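Local coordinates for protein interleukin 22 (Danio rerio, PDB 4O6K) that probably acts as a secreted helical cytokine of the interleukin-10 family, signalling in immune defence through cell-surface receptors, at residues Thr130-Leu133 with Tyr134-Phe138. Numbering follows the deposited sequence.
Sequences TNTL and YHYLF
Thr130 O accepts the backbone N-H of Tyr134 at 3.0 Å, the first of four i to i+4 bonds that link 130-133 to 134-138 in the alpha-helix 130-140, the last helix of this all-helical cytokine fold. At this helix start the hydroxyl OG1 of Thr130 turns back to Ile127 O, while Tyr134 reaches into the bundle, its OH bonded to Pro6 O and Thr12 OG1 and its ring meeting Trp13 edge-to-face. Asn131 O takes the N-H of His135 (N to O 3.1 Å), and CB of Tyr134 also packs against this carbonyl oxygen. At Thr132 the side chains join in. Its CG2 stands anti to the backbone N, with OG1 at chi1 -61°. This places the methyl over the face of the Tyr136 ring in a CH-pi contact, 4.0 Å from the ring centroid. CG2 comes within 3.6 Å of CZ of Tyr136, at the phenol end, whereas Thr132 O, besides accepting the N-H of Tyr136, lies 3.4 Å above the ring plane toward its rim. The two side chains thus run side by side, and the Tyr136 hydroxyl is hydrogen-bonded to Arg32 NH2. Were the ring replaced by an alanine, the Thr132 methyl would probably lose the aromatic face it rests on and Arg32 its phenol partner. Leu133 faces helix 47-62, touching Asn51 and Tyr58, and Leu137 follows one turn later against Leu90. Leu133 O receives the N-H of Leu137 in a fairly straight bond (N-H...O 165°), and Leu133 CG lies 4.4 Å from Leu137 CD1.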
loop_
_atom_site.group_PDB
_atom_site.type_symbol
_atom_site.label_atom_id
_atom_site.label_comp_id
_atom_site.label_asym_id
_atom_site.label_seq_id
_atom_site.Cartn_x
_atom_site.Cartn_y
_atom_site.Cartn_z
ATOM N N THR A 130 -2.577 4.698 0.856
ATOM C CA THR A 130 -1.224 4.145 0.859
ATOM C C THR A 130 -0.565 4.260 2.232
ATOM O O THR A 130 0.138 3.350 2.672
ATOM C CB THR A 130 -0.324 4.838 -0.183
ATOM O OG1 THR A 130 -1.029 4.960 -1.424
ATOM C CG2 THR A 130 0.948 4.037 -0.404
ATOM N N ASN A 131 -0.800 5.387 2.898
ATOM C CA ASN A 131 -0.272 5.628 4.235
ATOM C C ASN A 131 -0.737 4.546 5.209
ATOM O O ASN A 131 0.036 4.077 6.044
ATOM C CB ASN A 131 -0.700 7.013 4.729
ATOM C CG ASN A 131 0.073 7.472 5.955
ATOM O OD1 ASN A 131 -0.127 8.584 6.441
ATOM N ND2 ASN A 131 0.978 6.631 6.442
ATOM N N THR A 132 -2.005 4.162 5.095
ATOM C CA THR A 132 -2.586 3.119 5.937
ATOM C C THR A 132 -1.948 1.754 5.668
ATOM O O THR A 132 -1.696 0.979 6.594
ATOM C CB THR A 132 -4.113 3.022 5.725
ATOM O OG1 THR A 132 -4.726 4.267 6.087
ATOM C CG2 THR A 132 -4.712 1.904 6.570
ATOM N N LEU A 133 -1.688 1.467 4.396
ATOM C CA LEU A 133 -1.028 0.225 4.002
ATOM C C LEU A 133 0.373 0.148 4.602
ATOM O O LEU A 133 0.809 -0.909 5.058
ATOM C CB LEU A 133 -0.964 0.113 2.478
ATOM C CG LEU A 133 -0.287 -1.124 1.879
ATOM C CD1 LEU A 133 -0.925 -2.407 2.399
ATOM C CD2 LEU A 133 -0.345 -1.071 0.362
ATOM N N TYR A 134 1.069 1.281 4.592
ATOM C CA TYR A 134 2.408 1.393 5.159
ATOM C C TYR A 134 2.388 1.083 6.651
ATOM O O TYR A 134 3.299 0.447 7.183
ATOM C CB TYR A 134 2.959 2.799 4.924
ATOM C CG TYR A 134 4.456 2.875 4.742
ATOM C CD1 TYR A 134 5.074 2.277 3.653
ATOM C CD2 TYR A 134 5.249 3.576 5.643
ATOM C CE1 TYR A 134 6.441 2.356 3.477
ATOM C CE2 TYR A 134 6.617 3.663 5.472
ATOM C CZ TYR A 134 7.207 3.050 4.386
ATOM O OH TYR A 134 8.568 3.128 4.207
ATOM N N HIS A 135 1.332 1.544 7.313
ATOM C CA HIS A 135 1.108 1.281 8.728
ATOM C C HIS A 135 0.896 -0.207 8.999
ATOM O O HIS A 135 1.411 -0.747 9.979
ATOM C CB HIS A 135 -0.096 2.096 9.212
ATOM C CG HIS A 135 -0.833 1.478 10.358
ATOM N ND1 HIS A 135 -0.226 1.151 11.551
ATOM C CD2 HIS A 135 -2.135 1.131 10.490
ATOM C CE1 HIS A 135 -1.122 0.626 12.367
ATOM N NE2 HIS A 135 -2.289 0.602 11.748
ATOM N N TYR A 136 0.134 -0.861 8.128
ATOM C CA TYR A 136 -0.092 -2.300 8.227
ATOM C C TYR A 136 1.222 -3.064 8.114
ATOM O O TYR A 136 1.495 -3.976 8.895
ATOM C CB TYR A 136 -1.071 -2.767 7.148
ATOM C CG TYR A 136 -2.493 -2.298 7.363
ATOM C CD1 TYR A 136 -2.866 -1.659 8.541
ATOM C CD2 TYR A 136 -3.462 -2.495 6.390
ATOM C CE1 TYR A 136 -4.163 -1.230 8.741
ATOM C CE2 TYR A 136 -4.762 -2.068 6.581
ATOM C CZ TYR A 136 -5.107 -1.437 7.757
ATOM O OH TYR A 136 -6.399 -1.011 7.951
ATOM N N LEU A 137 2.026 -2.682 7.129
ATOM C CA LEU A 137 3.341 -3.273 6.920
ATOM C C LEU A 137 4.250 -3.032 8.120
ATOM O O LEU A 137 4.921 -3.947 8.591
ATOM C CB LEU A 137 3.982 -2.710 5.651
ATOM C CG LEU A 137 3.275 -3.094 4.351
ATOM C CD1 LEU A 137 3.751 -2.224 3.201
ATOM C CD2 LEU A 137 3.504 -4.565 4.045
ATOM N N PHE A 138 4.269 -1.794 8.602
ATOM C CA PHE A 138 5.089 -1.419 9.750
ATOM C C PHE A 138 4.842 -2.333 10.949
ATOM O O PHE A 138 5.782 -2.820 11.569
ATOM C CB PHE A 138 4.818 0.039 10.142
ATOM C CG PHE A 138 5.739 0.571 11.210
ATOM C CD1 PHE A 138 5.462 0.365 12.553
ATOM C CD2 PHE A 138 6.875 1.285 10.869
ATOM C CE1 PHE A 138 6.300 0.858 13.534
ATOM C CE2 PHE A 138 7.718 1.779 11.847
ATOM C CZ PHE A 138 7.429 1.565 13.179
#